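Local coordinates for protein GTN Reductase (Agrobacterium tumefaciens, PDB 5N6G) that probably reduces activated carbon-carbon double bonds with flavin mononucleotide as cofactor, as an ene-reductase of the Old Yellow Enzyme family, at residues Asp216-Ala219 with Glu220-Ala224; Glu254-Lys258 with Arg259-Phe263. All blocks are in the same frame, centred on the assembly; numbering follows the deposited sequence. Where two conformers were deposited one is given.

Interaction 1 (Asp216-Ala219 with Glu220-Ala224); sequences DAVA and EEIGA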
ATOM      1  N   ASP A 216       5.479  15.026  -2.634  1.00 13.71           N
ATOM      2  CA  ASP A 216       5.744  16.100  -3.570  1.00 13.22           C
ATOM      3  C   ASP A 216       6.665  15.640  -4.708  1.00 14.99           C
ATOM      4  O   ASP A 216       6.508  16.099  -5.843  1.00 17.56           O
ATOM      5  CB  ASP A 216       6.308  17.307  -2.824  1.00 17.57           C
ATOM      6  CG  ASP A 216       5.300  17.918  -1.850  1.00 23.88           C
ATOM      7  OD1 ASP A 216       4.068  17.712  -2.050  1.00 20.97           O
ATOM      8  OD2 ASP A 216       5.725  18.615  -0.896  1.00 23.01           O
ATOM      9  N   ALA A 217       7.605  14.724  -4.437  1.00 14.28           N
ATOM     10  CA  ALA A 217       8.461  14.167  -5.490  1.00 16.16           C
ATOM     11  C   ALA A 217       7.652  13.349  -6.497  1.00 16.83           C
ATOM     12  O   ALA A 217       7.837  13.490  -7.719  1.00 16.56           O
ATOM     13  CB  ALA A 217       9.575  13.310  -4.871  1.00 15.29           C
ATOM     14  N   VAL A 218       6.774  12.470  -6.008  1.00 14.47           N
ATOM     15  CA  VAL A 218       5.939  11.649  -6.890  1.00 14.85           C
ATOM     16  C   VAL A 218       4.963  12.520  -7.670  1.00 15.27           C
ATOM     17  O   VAL A 218       4.805  12.380  -8.890  1.00 14.69           O
ATOM     18  CB  VAL A 218       5.203  10.579  -6.063  1.00 14.07           C
ATOM     19  CG1 VAL A 218       4.156   9.852  -6.890  1.00 15.20           C
ATOM     20  CG2 VAL A 218       6.215   9.613  -5.434  1.00 13.64           C
ATOM     21  N   ALA A 219       4.292  13.445  -6.981  1.00 14.23           N
ATOM     22  CA  ALA A 219       3.305  14.293  -7.649  1.00 15.97           C
ATOM     23  C   ALA A 219       3.932  15.157  -8.729  1.00 15.81           C
ATOM     24  O   ALA A 219       3.307  15.413  -9.767  1.00 16.21           O
ATOM     25  CB  ALA A 219       2.582  15.156  -6.616  1.00 16.88           C
ATOM     26  N   GLU A 220       5.152  15.661  -8.496  1.00 15.75           N
ATOM     27  CA  GLU A 220       5.830  16.452  -9.506  1.00 19.55           C
ATOM     28  C   GLU A 220       6.139  15.605 -10.735  1.00 18.03           C
ATOM     29  O   GLU A 220       6.079  16.095 -11.868  1.00 19.93           O
ATOM     30  CB  GLU A 220       7.113  17.043  -8.917  1.00 18.86           C
ATOM     31  CG  GLU A 220       7.908  17.911  -9.876  1.00 23.88           C
ATOM     32  CD  GLU A 220       7.157  19.161 -10.299  1.00 48.45           C
ATOM     33  OE1 GLU A 220       6.487  19.770  -9.435  1.00 35.84           O
ATOM     34  OE2 GLU A 220       7.221  19.520 -11.493  1.00 48.38           O
ATOM     35  N   GLU A 221       6.422  14.329 -10.528  1.00 16.71           N
ATOM     36  CA  GLU A 221       6.814  13.470 -11.637  1.00 16.34           C
ATOM     37  C   GLU A 221       5.617  13.038 -12.477  1.00 17.45           C
ATOM     38  O   GLU A 221       5.694  13.069 -13.718  1.00 18.32           O
ATOM     39  CB  GLU A 221       7.560  12.254 -11.084  1.00 19.99           C
ATOM     40  CG  GLU A 221       8.160  11.353 -12.135  1.00 24.87           C
ATOM     41  CD  GLU A 221       9.277  12.035 -12.935  1.00 34.32           C
ATOM     42  OE1 GLU A 221       9.956  12.931 -12.383  1.00 34.91           O
ATOM     43  OE2 GLU A 221       9.465  11.673 -14.113  1.00 47.45           O
ATOM     44  N   ILE A 222       4.507  12.646 -11.842  1.00 17.19           N
ATOM     45  CA  ILE A 222       3.382  12.052 -12.562  1.00 17.28           C
ATOM     46  C   ILE A 222       2.095  12.851 -12.461  1.00 19.16           C
ATOM     47  O   ILE A 222       1.126  12.501 -13.154  1.00 18.61           O
ATOM     48  CB  ILE A 222       3.110  10.604 -12.111  1.00 18.98           C
ATOM     49  CG1 ILE A 222       2.567  10.567 -10.671  1.00 17.57           C
ATOM     50  CG2 ILE A 222       4.369   9.750 -12.287  1.00 22.04           C
ATOM     51  CD1 ILE A 222       2.082   9.181 -10.249  1.00 18.03           C
ATOM     52  N   GLY A 223       2.052  13.910 -11.657  1.00 17.29           N
ATOM     53  CA  GLY A 223       0.835  14.670 -11.454  1.00 18.12           C
ATOM     54  C   GLY A 223       0.150  14.285 -10.152  1.00 14.92           C
ATOM     55  O   GLY A 223      -0.022  13.102  -9.846  1.00 14.91           O
ATOM     56  N   ALA A 224      -0.271  15.296  -9.387  1.00 15.89           N
ATOM     57  CA  ALA A 224      -0.952  15.031  -8.129  1.00 15.00           C
ATOM     58  C   ALA A 224      -2.253  14.266  -8.346  1.00 15.79           C
ATOM     59  O   ALA A 224      -2.645  13.449  -7.500  1.00 16.59           O
ATOM     60  CB  ALA A 224      -1.219  16.355  -7.400  1.00 17.65           C
TER
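Val218 and Ile222, one helical turn apart, lie side by side and point the same way. Val218 CG1 meets Ile222 CD1 at 4.0 Å. CG1 is the branch that stands anti to the backbone N of Val218 (chi1 171°), which turns it along the helix toward Ile222. Ile222 places its own CG1 between backbone N and carbonyl carbon (chi1 69°), and this methylene sits 3.4 Å from Val218 O. The same oxygen accepts Ile222 N at 3.0 Å and takes a second, weak bond from Glu221 N. Two residues earlier, Glu220 N binds Asp216 O at 3.0 Å.

Gly223 N continues the pattern, bonding to Ala219 O at 2.7 Å. The change comes at Gly223 itself, which leaves the helix with positive phi (100°), at backbone angles where a CB would be jammed against the carbonyl O of Ile222. The chain swings round, and Ala224 CB comes back to Ala219 CB at 4.1 Å. This is a small apolar touch across the helix end.

Further out, Ala164 and Leu168 of helix 150-169 pack on Ile222. Val175 of strand 174-178 touches both Val218 and Ile222. Glu221 turns to the neighbouring helix, where its OE2 forms a salt bridge with Arg165 NE. The whole is the C-terminal end of helix 204-222, stopped by a glycine just before strand 227-231, as befits a helix-to-strand turn of a TIM barrel.

Interaction 2 (Glu254-Lys258 with Arg259-Phe263); sequences EQLGK and RNLAF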
ATOM      1  N   GLU A 254      -3.916  17.239   7.049  1.00 14.90           N
ATOM      2  CA  GLU A 254      -4.074  18.659   6.787  0.51 18.01           C
ATOM      3  C   GLU A 254      -3.117  19.099   5.684  1.00 17.88           C
ATOM      4  O   GLU A 254      -3.495  19.844   4.780  1.00 17.58           O
ATOM      5  CB  GLU A 254      -3.829  19.443   8.074  0.51 19.48           C
ATOM      6  CG  GLU A 254      -3.916  20.924   7.923  0.51 17.26           C
ATOM      7  CD  GLU A 254      -3.122  21.672   8.983  0.51 38.71           C
ATOM      8  OE1 GLU A 254      -2.666  21.036   9.964  0.51 28.35           O
ATOM      9  OE2 GLU A 254      -2.939  22.896   8.821  0.51 53.88           O
ATOM     10  N   GLN A 255      -1.875  18.630   5.747  1.00 14.61           N
ATOM     11  CA  GLN A 255      -0.919  18.984   4.711  1.00 13.87           C
ATOM     12  C   GLN A 255      -1.261  18.320   3.388  1.00 14.17           C
ATOM     13  O   GLN A 255      -1.129  18.943   2.331  1.00 14.18           O
ATOM     14  CB  GLN A 255       0.496  18.609   5.142  1.00 12.06           C
ATOM     15  CG  GLN A 255       0.937  19.239   6.442  1.00 13.96           C
ATOM     16  CD  GLN A 255       0.474  20.665   6.640  1.00 28.04           C
ATOM     17  OE1 GLN A 255       0.726  21.533   5.818  1.00 24.37           O
ATOM     18  NE2 GLN A 255      -0.215  20.911   7.744  1.00 45.59           N
ATOM     19  N   LEU A 256      -1.716  17.053   3.418  1.00 12.53           N
ATOM     20  CA  LEU A 256      -2.107  16.376   2.184  1.00 12.92           C
ATOM     21  C   LEU A 256      -3.320  17.034   1.545  1.00 12.74           C
ATOM     22  O   LEU A 256      -3.473  16.997   0.321  1.00 13.79           O
ATOM     23  CB  LEU A 256      -2.379  14.896   2.455  1.00 13.78           C
ATOM     24  CG  LEU A 256      -1.149  14.095   2.877  1.00 13.42           C
ATOM     25  CD1 LEU A 256      -1.592  12.676   3.241  1.00 17.24           C
ATOM     26  CD2 LEU A 256      -0.072  14.010   1.840  1.00 15.19           C
ATOM     27  N   GLY A 257      -4.184  17.648   2.356  1.00 13.66           N
ATOM     28  CA  GLY A 257      -5.345  18.354   1.840  1.00 13.13           C
ATOM     29  C   GLY A 257      -5.008  19.539   0.974  1.00 14.46           C
ATOM     30  O   GLY A 257      -5.871  20.044   0.247  1.00 16.25           O
ATOM     31  N   LYS A 258      -3.768  20.006   1.044  1.00 12.98           N
ATOM     32  CA  LYS A 258      -3.294  21.135   0.262  1.00 16.00           C
ATOM     33  C   LYS A 258      -2.728  20.727  -1.088  1.00 16.03           C
ATOM     34  O   LYS A 258      -2.434  21.619  -1.911  1.00 17.23           O
ATOM     35  CB  LYS A 258      -2.215  21.872   1.046  1.00 15.23           C
ATOM     36  CG  LYS A 258      -2.682  22.494   2.357  1.00 18.48           C
ATOM     37  CD  LYS A 258      -1.495  22.951   3.160  1.00 22.55           C
ATOM     38  CE  LYS A 258      -1.926  23.586   4.470  1.00 25.50           C
ATOM     39  NZ  LYS A 258      -0.714  24.045   5.214  1.00 27.47           N
ATOM     40  N   ARG A 259      -2.621  19.427  -1.355  1.00 15.68           N
ATOM     41  CA  ARG A 259      -1.809  18.917  -2.464  1.00 14.66           C
ATOM     42  C   ARG A 259      -2.581  18.297  -3.632  1.00 17.87           C
ATOM     43  O   ARG A 259      -1.955  17.706  -4.516  1.00 19.56           O
ATOM     44  CB  ARG A 259      -0.791  17.930  -1.906  1.00 15.51           C
ATOM     45  CG  ARG A 259       0.320  18.691  -1.156  1.00 17.92           C
ATOM     46  CD  ARG A 259       1.021  17.859  -0.172  1.00 23.54           C
ATOM     47  NE  ARG A 259       2.358  18.361   0.129  1.00 19.07           N
ATOM     48  CZ  ARG A 259       2.663  19.210   1.111  1.00 16.24           C
ATOM     49  NH1 ARG A 259       1.733  19.713   1.918  1.00 16.48           N
ATOM     50  NH2 ARG A 259       3.932  19.543   1.302  1.00 16.43           N
ATOM     51  N   ASN A 260      -3.899  18.422  -3.686  1.00 18.04           N
ATOM     52  CA  ASN A 260      -4.643  18.048  -4.891  1.00 14.93           C
ATOM     53  C   ASN A 260      -4.446  16.576  -5.260  1.00 14.55           C
ATOM     54  O   ASN A 260      -4.400  16.219  -6.440  1.00 19.13           O
ATOM     55  CB  ASN A 260      -4.249  18.955  -6.055  1.00 16.72           C
ATOM     56  CG  ASN A 260      -4.656  20.395  -5.818  1.00 27.48           C
ATOM     57  OD1 ASN A 260      -3.822  21.293  -5.694  1.00 66.91           O
ATOM     58  ND2 ASN A 260      -5.952  20.612  -5.737  1.00 34.25           N
ATOM     59  N   LEU A 261      -4.417  15.702  -4.253  1.00 13.94           N
ATOM     60  CA  LEU A 261      -4.162  14.285  -4.467  1.00 13.86           C
ATOM     61  C   LEU A 261      -5.412  13.545  -4.940  1.00 14.75           C
ATOM     62  O   LEU A 261      -6.559  13.983  -4.741  1.00 16.38           O
ATOM     63  CB  LEU A 261      -3.627  13.624  -3.198  1.00 17.10           C
ATOM     64  CG  LEU A 261      -2.304  14.183  -2.652  1.00 17.21           C
ATOM     65  CD1 LEU A 261      -1.888  13.379  -1.453  1.00 25.86           C
ATOM     66  CD2 LEU A 261      -1.217  14.155  -3.720  1.00 19.66           C
ATOM     67  N   ALA A 262      -5.168  12.380  -5.558  1.00 14.13           N
ATOM     68  CA  ALA A 262      -6.243  11.594  -6.160  1.00 13.84           C
ATOM     69  C   ALA A 262      -7.064  10.859  -5.110  1.00 14.41           C
ATOM     70  O   ALA A 262      -8.296  10.805  -5.214  1.00 15.21           O
ATOM     71  CB  ALA A 262      -5.660  10.602  -7.159  1.00 16.90           C
ATOM     72  N   PHE A 263      -6.409  10.341  -4.078  1.00 13.46           N
ATOM     73  CA  PHE A 263      -7.092   9.544  -3.069  1.00 15.50           C
ATOM     74  C   PHE A 263      -6.232   9.397  -1.826  1.00 16.38           C
ATOM     75  O   PHE A 263      -4.996   9.456  -1.871  1.00 15.61           O
ATOM     76  CB  PHE A 263      -7.510   8.150  -3.599  1.00 16.59           C
ATOM     77  CG  PHE A 263      -6.363   7.261  -4.042  1.00 13.63           C
ATOM     78  CD1 PHE A 263      -5.910   7.316  -5.358  1.00 15.67           C
ATOM     79  CD2 PHE A 263      -5.756   6.367  -3.161  1.00 18.58           C
ATOM     80  CE1 PHE A 263      -4.859   6.504  -5.796  1.00 19.33           C
ATOM     81  CE2 PHE A 263      -4.706   5.544  -3.599  1.00 18.15           C
ATOM     82  CZ  PHE A 263      -4.263   5.619  -4.905  1.00 18.39           C
TER
HETATM   83  O   HOH W   1      -5.402  16.241  -1.527  1.00 13.88           O
HETATM   84  O   HOH W   2      -5.906  20.226  -2.425  1.00 22.15           O
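Gln255 meets Arg259 through its backbone carbonyl. Arg259 NH1 donates to Gln255 O at 3.0 Å, with the oxygen at the edge of the guanidinium and close to its plane. The donor stands well above the carbonyl plane, 56° out of it. Lys258 N binds the same oxygen at 3.1 Å from the opposite face, so two N-H groups grip it. The Arg259 chain, extended from CG to NE, runs back along the helix end and brings CD to 3.5 Å from Gln255 O. Its NE forms a salt bridge with Asp216 OD1 of helix 204-222, which helps fix the rotation of the flat group.

Leu256 comes next. Its carbonyl oxygen accepts Arg259 N at 3.1 Å and closes a type I beta turn from Leu256 to Arg259. A water also donates to this oxygen and accepts from Leu261 N. The Leu256 side chain turns to the interior, where CD2 meets Leu261 CD1 at 3.8 Å as the two side chains cross obliquely. Leu211 and Leu212 of helix 204-222 pack on Leu256, and Val215 packs on Leu261.

At Gly257, a second water links the carbonyl oxygen to Asn260 N. The two waters thus tie carbonyls of the turn's first two residues to the peptide N-H groups of the two residues that follow it. Lys258 runs back over the surface, fully extended beyond CG, and its NZ donates to Gln255 OE1 at 3.0 Å. The bent Gln255 side chain (chi2 -38°) holds that oxygen within its reach.

Beyond the turn, Phe263 opens strand 263-267, and its backbone bonds to Ile229 of strand 227-231. The segment is a helix-to-strand loop of the TIM barrel, leading from helix 245-256 into the next barrel strand.

Interactions 1 and 2 are successive helix endings of one barrel, their centres 12 Å apart. Both are partly buried. Val218, Leu256 and Leu261 are buried, Glu220, Lys258 and Asn260 are exposed, and the Asp216-Arg259 pair, partly exposed, joins the two contacts. They also meet where Ala224 CB packs against Arg259 O and Asn260 O. Residues 216-224 rely on backbone helix bonds and end at a glycine of positive phi. Residues 254-263 use a beta turn, two bridging waters and an arginine folded back on the helix end. Helix 204-222 is shared by both, carrying interaction 1 and flanking interaction 2.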